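Local coordinates for protein geranyltranstransferase (Legionella pneumophila subsp. pneumophila, PDB 3LOM) that probably makes the isoprenoid chain farnesyl diphosphate, and perhaps geranylgeranyl diphosphate, as a magnesium-dependent synthase of the FPP/GGPP synthase family, at residues A77-T82 with Q149-A154; K191-C196 with K220-V225; Q26-I31 with S40-A45. All blocks are in the same frame, centred on the assembly; numbering follows the deposited sequence.

Interaction 1: A77-T82 with Q149-A154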
loop_
_atom_site.group_PDB
_atom_site.type_symbol
_atom_site.label_atom_id
_atom_site.label_comp_id
_atom_site.label_asym_id
_atom_site.label_seq_id
_atom_site.Cartn_x
_atom_site.Cartn_y
_atom_site.Cartn_z
ATOM N N ALA A 77 8.013 -11.798 5.565
ATOM C CA ALA A 77 7.767 -11.627 4.138
ATOM C C ALA A 77 7.122 -10.274 3.891
ATOM O O ALA A 77 7.561 -9.521 3.018
ATOM C CB ALA A 77 6.878 -12.747 3.601
ATOM N N ALA A 78 6.087 -9.982 4.678
ATOM C CA ALA A 78 5.381 -8.702 4.637
ATOM C C ALA A 78 6.299 -7.518 4.906
ATOM O O ALA A 78 6.201 -6.487 4.240
ATOM C CB ALA A 78 4.249 -8.715 5.616
ATOM N N LEU A 79 7.208 -7.674 5.862
ATOM C CA LEU A 79 8.205 -6.646 6.133
ATOM C C LEU A 79 9.187 -6.408 5.015
ATOM O O LEU A 79 9.511 -5.254 4.724
ATOM C CB LEU A 79 8.989 -6.974 7.386
ATOM C CG LEU A 79 8.722 -6.040 8.546
ATOM C CD1 LEU A 79 9.209 -6.750 9.743
ATOM C CD2 LEU A 79 9.426 -4.698 8.393
ATOM N N GLU A 80 9.692 -7.487 4.413
ATOM C CA GLU A 80 10.610 -7.352 3.287
ATOM C C GLU A 80 9.931 -6.769 2.073
ATOM O O GLU A 80 10.525 -5.944 1.393
ATOM C CB GLU A 80 11.293 -8.664 2.914
ATOM C CG GLU A 80 12.812 -8.634 3.064
ATOM C CD GLU A 80 13.467 -7.358 2.567
ATOM O OE1 GLU A 80 14.040 -6.620 3.402
ATOM O OE2 GLU A 80 13.415 -7.094 1.351
ATOM N N LEU A 81 8.692 -7.192 1.815
ATOM C CA LEU A 81 7.890 -6.636 0.723
ATOM C C LEU A 81 7.688 -5.126 0.877
ATOM O O LEU A 81 7.858 -4.380 -0.097
ATOM C CB LEU A 81 6.535 -7.349 0.605
ATOM C CG LEU A 81 6.485 -8.722 -0.079
ATOM C CD1 LEU A 81 5.195 -9.438 0.274
ATOM C CD2 LEU A 81 6.621 -8.590 -1.584
ATOM N N THR A 82 7.351 -4.686 2.096
ATOM C CA THR A 82 7.215 -3.248 2.407
ATOM C C THR A 82 8.553 -2.522 2.234
ATOM O O THR A 82 8.624 -1.535 1.512
ATOM C CB THR A 82 6.615 -2.988 3.823
ATOM O OG1 THR A 82 5.345 -3.650 3.943
ATOM C CG2 THR A 82 6.409 -1.484 4.058
ATOM N N GLN A 149 -1.925 -3.403 11.492
ATOM C CA GLN A 149 -1.927 -2.024 12.000
ATOM C C GLN A 149 -0.515 -1.503 12.221
ATOM O O GLN A 149 -0.183 -0.406 11.775
ATOM C CB GLN A 149 -2.712 -1.944 13.313
ATOM C CG GLN A 149 -3.242 -0.559 13.664
ATOM C CD GLN A 149 -4.700 -0.372 13.276
ATOM O OE1 GLN A 149 -5.007 0.284 12.280
ATOM N NE2 GLN A 149 -5.604 -0.952 14.061
ATOM N N VAL A 150 0.315 -2.298 12.892
ATOM C CA VAL A 150 1.712 -1.938 13.150
ATOM C C VAL A 150 2.501 -1.568 11.875
ATOM O O VAL A 150 3.176 -0.536 11.846
ATOM C CB VAL A 150 2.443 -3.052 13.936
ATOM C CG1 VAL A 150 3.921 -2.720 14.106
ATOM C CG2 VAL A 150 1.788 -3.275 15.306
ATOM N N LEU A 151 2.389 -2.395 10.830
ATOM C CA LEU A 151 3.125 -2.196 9.576
ATOM C C LEU A 151 2.642 -0.970 8.818
ATOM O O LEU A 151 3.435 -0.178 8.317
ATOM C CB LEU A 151 2.998 -3.433 8.669
ATOM C CG LEU A 151 3.775 -3.467 7.344
ATOM C CD1 LEU A 151 5.285 -3.459 7.562
ATOM C CD2 LEU A 151 3.381 -4.693 6.545
ATOM N N VAL A 152 1.328 -0.836 8.747
ATOM C CA VAL A 152 0.676 0.224 8.014
ATOM C C VAL A 152 0.798 1.615 8.708
ATOM O O VAL A 152 0.871 2.649 8.028
ATOM C CB VAL A 152 -0.768 -0.243 7.676
ATOM C CG1 VAL A 152 -1.792 0.799 7.948
ATOM C CG2 VAL A 152 -0.834 -0.713 6.220
ATOM N N ASN A 153 0.874 1.629 10.043
ATOM C CA ASN A 153 1.170 2.859 10.792
ATOM C C ASN A 153 2.620 3.282 10.587
ATOM O O ASN A 153 2.909 4.472 10.466
ATOM C CB ASN A 153 0.898 2.704 12.303
ATOM C CG ASN A 153 -0.593 2.672 12.650
ATOM O OD1 ASN A 153 -0.964 2.340 13.777
ATOM N ND2 ASN A 153 -1.445 3.016 11.694
ATOM N N ALA A 154 3.528 2.308 10.541
ATOM C CA ALA A 154 4.954 2.613 10.425
ATOM C C ALA A 154 5.337 3.006 8.999
ATOM O O ALA A 154 6.287 3.767 8.794
ATOM C CB ALA A 154 5.805 1.437 10.902
#
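Leu151 reaches from helix 141-155 to helix 69-91 and rests its two methyls against Thr82. Its CD2 lies 3.4 Å from Thr82 OG1, and CD1 is only slightly farther from the same oxygen, so the leucine fork sits round the hydroxyl while the two side chains pass alongside, running opposite ways. CD1 also touches the carbon skeleton of the threonine, 4.0 Å from Thr82 CB. One turn earlier, Ala78 CB meets Leu151 CD2 at 4.2 Å, and Leu79 CD2 brushes Leu151 CD1 more loosely at 4.4 Å.

These contacts depend on how Leu151 is extended. With CG anti to the backbone N (chi1 -176°), its branch stands out toward the facing helix. A long side chain suits the gap, since the local axes pass 11.4 Å apart, wide for helices in contact, and run nearly parallel at 14°. A small Ala78 and a short branched Thr82, four residues apart, give the leucine a shallow seat on one side of their helix. Thr82 OG1 lies 3.0 Å from Ala78 O, where it may bond to its own helix backbone; a threonine can thus bring a hydroxyl into this buried, largely apolar place.

Helix 113-135 closes one flank, its Leu131 touching both Ala78 and Leu151. On another, Leu79 packs on Leu192 and Cys196 of helix 178-201. Beyond helix 141-155 lies the second subunit, whose Glu129 packs on Val152 and Asn153.

Interaction 2: K191-C196 with K220-V225; sequences KLILAC and KHIGLV
This is a buried, apolar crossing of helices 178-201 and 209-236, two long neighbours in the helical bundle, where side chains of the first lie partly against backbone of the second. The local axes come within 8.7 Å and run at 141°, antiparallel but strongly tilted, so the contact is confined to a few residues. Ile193 is central. Its CD1 rests 3.7 Å from the CA of Gly223, where the absence of a side chain leaves the main chain itself as the surface to be met. CG1 of Ile193 stands beside the backbone N (chi1 -72°), which leaves CG2 anti to that N, and this CG2 meets Ile222 CG2 at 3.8 Å, the two isoleucines lying roughly perpendicular. Beta-branching suits this place, since one residue can press on both neighbours at once.

Leu194 extends the contact toward the surface. Its CD1 lies 3.6 Å from Lys220 N and 4.0 Å from Lys220 CG; the lysine thus lends its aliphatic base to the packing, while the rest of its extended chain continues away, as suits an exposed residue. Elsewhere round helix 209-236, Ile222 packs on Tyr274 and His221 ND1 is hydrogen-bonded to His273 ND1, both partners on helix 263-279. Both crossing helices belong to the all-helical isoprenoid synthase fold; farther along, helix 209-236 carries a DDxxD sequence consistent with the family's second aspartate-rich motif.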
loop_
_atom_site.group_PDB
_atom_site.type_symbol
_atom_site.label_atom_id
_atom_site.label_comp_id
_atom_site.label_asym_id
_atom_site.label_seq_id
_atom_site.Cartn_x
_atom_site.Cartn_y
_atom_site.Cartn_z
ATOM N N LYS A 191 10.882 3.488 12.555
ATOM C CA LYS A 191 9.562 2.885 12.782
ATOM C C LYS A 191 9.380 1.521 12.114
ATOM O O LYS A 191 8.689 0.652 12.663
ATOM C CB LYS A 191 8.455 3.826 12.301
ATOM C CG LYS A 191 8.405 5.159 13.030
ATOM C CD LYS A 191 7.145 5.324 13.838
ATOM C CE LYS A 191 6.926 6.790 14.161
ATOM N NZ LYS A 191 5.477 7.109 14.230
ATOM N N LEU A 192 9.980 1.340 10.934
ATOM C CA LEU A 192 9.869 0.065 10.220
ATOM C C LEU A 192 10.715 -1.017 10.890
ATOM O O LEU A 192 10.251 -2.136 11.060
ATOM C CB LEU A 192 10.222 0.200 8.732
ATOM C CG LEU A 192 9.698 -0.925 7.829
ATOM C CD1 LEU A 192 8.170 -0.885 7.736
ATOM C CD2 LEU A 192 10.335 -0.883 6.437
ATOM N N ILE A 193 11.947 -0.671 11.265
ATOM C CA ILE A 193 12.801 -1.546 12.080
ATOM C C ILE A 193 12.142 -1.917 13.416
ATOM O O ILE A 193 12.187 -3.081 13.834
ATOM C CB ILE A 193 14.204 -0.938 12.281
ATOM C CG1 ILE A 193 14.979 -1.018 10.961
ATOM C CG2 ILE A 193 14.968 -1.662 13.388
ATOM C CD1 ILE A 193 16.142 -0.059 10.837
ATOM N N LEU A 194 11.498 -0.934 14.047
ATOM C CA LEU A 194 10.748 -1.143 15.285
ATOM C C LEU A 194 9.560 -2.082 15.070
ATOM O O LEU A 194 9.249 -2.905 15.938
ATOM C CB LEU A 194 10.264 0.203 15.834
ATOM C CG LEU A 194 10.179 0.463 17.338
ATOM C CD1 LEU A 194 11.437 -0.001 18.067
ATOM C CD2 LEU A 194 9.935 1.955 17.577
ATOM N N ALA A 195 8.918 -1.963 13.904
ATOM C CA ALA A 195 7.813 -2.846 13.511
ATOM C C ALA A 195 8.150 -4.353 13.508
ATOM O O ALA A 195 7.260 -5.172 13.723
ATOM C CB ALA A 195 7.240 -2.420 12.172
ATOM N N CYS A 196 9.421 -4.707 13.287
ATOM C CA CYS A 196 9.878 -6.106 13.358
ATOM C C CYS A 196 9.585 -6.708 14.718
ATOM O O CYS A 196 9.076 -7.822 14.825
ATOM C CB CYS A 196 11.382 -6.224 13.101
ATOM S SG CYS A 196 11.945 -5.585 11.525
ATOM N N LYS A 220 14.878 0.520 18.948
ATOM C CA LYS A 220 15.126 1.959 18.776
ATOM C C LYS A 220 16.595 2.228 18.536
ATOM O O LYS A 220 16.958 2.985 17.635
ATOM C CB LYS A 220 14.665 2.756 20.002
ATOM C CG LYS A 220 13.174 3.047 20.034
ATOM C CD LYS A 220 12.708 3.392 21.439
ATOM C CE LYS A 220 11.197 3.223 21.573
ATOM N NZ LYS A 220 10.762 3.152 22.997
ATOM N N HIS A 221 17.441 1.604 19.345
ATOM C CA HIS A 221 18.865 1.876 19.265
ATOM C C HIS A 221 19.525 1.216 18.061
ATOM O O HIS A 221 20.493 1.747 17.526
ATOM C CB HIS A 221 19.562 1.538 20.587
ATOM C CG HIS A 221 19.177 2.457 21.706
ATOM N ND1 HIS A 221 19.896 3.588 22.019
ATOM C CD2 HIS A 221 18.121 2.437 22.553
ATOM C CE1 HIS A 221 19.310 4.219 23.020
ATOM N NE2 HIS A 221 18.233 3.539 23.367
ATOM N N ILE A 222 18.979 0.086 17.616
ATOM C CA ILE A 222 19.515 -0.600 16.439
ATOM C C ILE A 222 19.173 0.142 15.127
ATOM O O ILE A 222 20.031 0.295 14.258
ATOM C CB ILE A 222 19.172 -2.132 16.446
ATOM C CG1 ILE A 222 20.320 -2.957 15.868
ATOM C CG2 ILE A 222 17.809 -2.456 15.818
ATOM C CD1 ILE A 222 21.387 -3.283 16.880
ATOM N N GLY A 223 17.943 0.653 15.032
ATOM C CA GLY A 223 17.497 1.442 13.884
ATOM C C GLY A 223 18.191 2.783 13.751
ATOM O O GLY A 223 18.393 3.288 12.642
ATOM N N LEU A 224 18.561 3.354 14.893
ATOM C CA LEU A 224 19.309 4.598 14.945
ATOM C C LEU A 224 20.766 4.376 14.549
ATOM O O LEU A 224 21.294 5.085 13.689
ATOM C CB LEU A 224 19.217 5.190 16.354
ATOM C CG LEU A 224 20.031 6.414 16.767
ATOM C CD1 LEU A 224 19.762 7.626 15.875
ATOM C CD2 LEU A 224 19.732 6.740 18.221
ATOM N N VAL A 225 21.399 3.381 15.163
ATOM C CA VAL A 225 22.831 3.125 14.959
ATOM C C VAL A 225 23.208 2.660 13.533
ATOM O O VAL A 225 24.324 2.925 13.078
ATOM C CB VAL A 225 23.417 2.191 16.071
ATOM C CG1 VAL A 225 23.137 0.721 15.783
ATOM C CG2 VAL A 225 24.901 2.451 16.284
#

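Interaction 3: Q26-I31 with S40-A45; sequences QLLNEI and SALHYA
Leu28 lays its CD1 methyl over one face of the His43 imidazole, 3.8 Å from the ring centroid and 27° off the normal. This is a CH-pi contact displaced toward the rim of the ring: the methyl stands closest to His43 NE2, at 3.5 Å, and Leu28 CB follows at 3.6 Å from the same nitrogen. Leu28 and His43 reach toward each other from their two segments, so the aliphatic branch covers the far end of the ring.

Asn29 adds a polar neighbour. Its ND2 comes obliquely to within 3.6 Å of His43 NE2, with amide and ring planes 39° apart, a proximity without a hydrogen bond. What ties the imidazole down is its other nitrogen: His43 ND1 is hydrogen-bonded to Arg39 O, a carbonyl one turn back in its own helix, which limits rotation of the ring and presents its far end to Leu28. An amphipathic ring suits this border, taking a methyl on its face and a backbone acceptor at its polar atom. Deeper in, Leu28 CD2 meets Leu42 CD1 at 4.2 Å, and the contact becomes purely apolar.

The link thus joins the end of helix 5-28 to helix 36-46, close neighbours in sequence. Toward the body of the subunit, Leu27 packs on Val130 of helix 113-135 and on Ala77 of helix 69-91, Ala45 also reaches helix 69-91 at Cys84, and Leu42 touches Ile157 of the second subunit.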
loop_
_atom_site.group_PDB
_atom_site.type_symbol
_atom_site.label_atom_id
_atom_site.label_comp_id
_atom_site.label_asym_id
_atom_site.label_seq_id
_atom_site.Cartn_x
_atom_site.Cartn_y
_atom_site.Cartn_z
ATOM N N GLN A 26 7.814 -19.382 -3.091
ATOM C CA GLN A 26 6.590 -20.163 -3.001
ATOM C C GLN A 26 5.387 -19.244 -3.025
ATOM O O GLN A 26 4.464 -19.443 -3.816
ATOM C CB GLN A 26 6.580 -21.021 -1.728
ATOM C CG GLN A 26 7.478 -22.256 -1.787
ATOM C CD GLN A 26 6.959 -23.340 -2.733
ATOM O OE1 GLN A 26 7.743 -24.018 -3.399
ATOM N NE2 GLN A 26 5.639 -23.507 -2.791
ATOM N N LEU A 27 5.437 -18.225 -2.169
ATOM C CA LEU A 27 4.422 -17.180 -2.081
ATOM C C LEU A 27 4.141 -16.503 -3.427
ATOM O O LEU A 27 2.986 -16.427 -3.851
ATOM C CB LEU A 27 4.859 -16.151 -1.036
ATOM C CG LEU A 27 3.996 -14.965 -0.622
ATOM C CD1 LEU A 27 2.579 -15.395 -0.282
ATOM C CD2 LEU A 27 4.666 -14.306 0.572
ATOM N N LEU A 28 5.200 -16.042 -4.095
ATOM C CA LEU A 28 5.081 -15.400 -5.413
ATOM C C LEU A 28 4.484 -16.311 -6.487
ATOM O O LEU A 28 3.662 -15.870 -7.295
ATOM C CB LEU A 28 6.430 -14.831 -5.879
ATOM C CG LEU A 28 6.893 -13.518 -5.241
ATOM C CD1 LEU A 28 8.324 -13.209 -5.628
ATOM C CD2 LEU A 28 5.972 -12.350 -5.611
ATOM N N ASN A 29 4.868 -17.589 -6.462
ATOM C CA ASN A 29 4.414 -18.564 -7.462
ATOM C C ASN A 29 2.952 -19.002 -7.268
ATOM O O ASN A 29 2.415 -19.742 -8.092
ATOM C CB ASN A 29 5.346 -19.796 -7.517
ATOM C CG ASN A 29 6.798 -19.461 -7.951
ATOM O OD1 ASN A 29 7.671 -20.326 -7.881
ATOM N ND2 ASN A 29 7.055 -18.224 -8.388
ATOM N N GLU A 30 2.317 -18.537 -6.191
ATOM C CA GLU A 30 0.916 -18.867 -5.896
ATOM C C GLU A 30 -0.080 -17.774 -6.275
ATOM O O GLU A 30 -1.224 -18.083 -6.609
ATOM C CB GLU A 30 0.736 -19.237 -4.422
ATOM C CG GLU A 30 1.263 -20.616 -4.067
ATOM C CD GLU A 30 1.253 -20.882 -2.576
ATOM O OE1 GLU A 30 0.177 -20.745 -1.953
ATOM O OE2 GLU A 30 2.324 -21.234 -2.030
ATOM N N ILE A 31 0.344 -16.509 -6.212
ATOM C CA ILE A 31 -0.515 -15.368 -6.575
ATOM C C ILE A 31 -0.751 -15.309 -8.080
ATOM O O ILE A 31 0.169 -15.548 -8.869
ATOM C CB ILE A 31 0.094 -14.000 -6.168
ATOM C CG1 ILE A 31 0.900 -14.113 -4.884
ATOM C CG2 ILE A 31 -0.995 -12.940 -6.004
ATOM C CD1 ILE A 31 2.128 -13.261 -4.903
ATOM N N SER A 40 7.852 -10.606 -13.597
ATOM C CA SER A 40 9.276 -10.535 -13.890
ATOM C C SER A 40 9.987 -9.504 -13.007
ATOM O O SER A 40 11.042 -9.792 -12.435
ATOM C CB SER A 40 9.524 -10.250 -15.372
ATOM O OG SER A 40 10.916 -10.158 -15.633
ATOM N N ALA A 41 9.418 -8.308 -12.897
ATOM C CA ALA A 41 10.054 -7.247 -12.112
ATOM C C ALA A 41 9.991 -7.476 -10.609
ATOM O O ALA A 41 10.963 -7.200 -9.904
ATOM C CB ALA A 41 9.506 -5.900 -12.476
ATOM N N LEU A 42 8.868 -8.008 -10.131
ATOM C CA LEU A 42 8.771 -8.516 -8.752
ATOM C C LEU A 42 9.935 -9.422 -8.373
ATOM O O LEU A 42 10.586 -9.210 -7.354
ATOM C CB LEU A 42 7.469 -9.298 -8.554
ATOM C CG LEU A 42 6.198 -8.528 -8.203
ATOM C CD1 LEU A 42 4.986 -9.397 -8.451
ATOM C CD2 LEU A 42 6.242 -8.103 -6.752
ATOM N N HIS A 43 10.185 -10.435 -9.202
ATOM C CA HIS A 43 11.250 -11.400 -8.960
ATOM C C HIS A 43 12.635 -10.780 -9.074
ATOM O O HIS A 43 13.538 -11.156 -8.337
ATOM C CB HIS A 43 11.103 -12.603 -9.897
ATOM C CG HIS A 43 10.022 -13.552 -9.483
ATOM N ND1 HIS A 43 8.754 -13.525 -10.020
ATOM C CD2 HIS A 43 10.016 -14.540 -8.558
ATOM C CE1 HIS A 43 8.016 -14.464 -9.453
ATOM N NE2 HIS A 43 8.760 -15.097 -8.563
ATOM N N TYR A 44 12.799 -9.829 -9.990
ATOM C CA TYR A 44 14.071 -9.112 -10.129
ATOM C C TYR A 44 14.401 -8.298 -8.877
ATOM O O TYR A 44 15.541 -8.300 -8.391
ATOM C CB TYR A 44 14.057 -8.190 -11.348
ATOM C CG TYR A 44 15.354 -7.426 -11.528
ATOM C CD1 TYR A 44 16.471 -8.045 -12.085
ATOM C CD2 TYR A 44 15.469 -6.088 -11.128
ATOM C CE1 TYR A 44 17.666 -7.364 -12.243
ATOM C CE2 TYR A 44 16.671 -5.394 -11.274
ATOM C CZ TYR A 44 17.764 -6.044 -11.837
ATOM O OH TYR A 44 18.955 -5.387 -12.005
ATOM N N ALA A 45 13.393 -7.598 -8.371
ATOM C CA ALA A 45 13.575 -6.701 -7.241
ATOM C C ALA A 45 13.759 -7.443 -5.917
ATOM O O ALA A 45 14.625 -7.079 -5.125
ATOM C CB ALA A 45 12.416 -5.734 -7.160
#

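Interactions 1 and 2 belong to the buried bundle and join directly: Val150 CG1 lies 3.9 Å from Ala195 CB, so helix 178-201 packs against helix 141-155 as well as helix 209-236. Interaction 3 is peripheral, its centre about 20 Å from that of the chain, yet its segments touch those of interaction 1 at helix 69-91. Interactions 2 and 3 do not touch. Chemistry follows position: interaction 1 sets leucine methyls round a hydroxyl, interaction 2 uses glycine backbone and the aliphatic base of Lys220, and the outer contact brings an imidazole and an amide beside its leucines. Interactions 1 and 3 also border the second subunit; interaction 2 lies wholly within one chain.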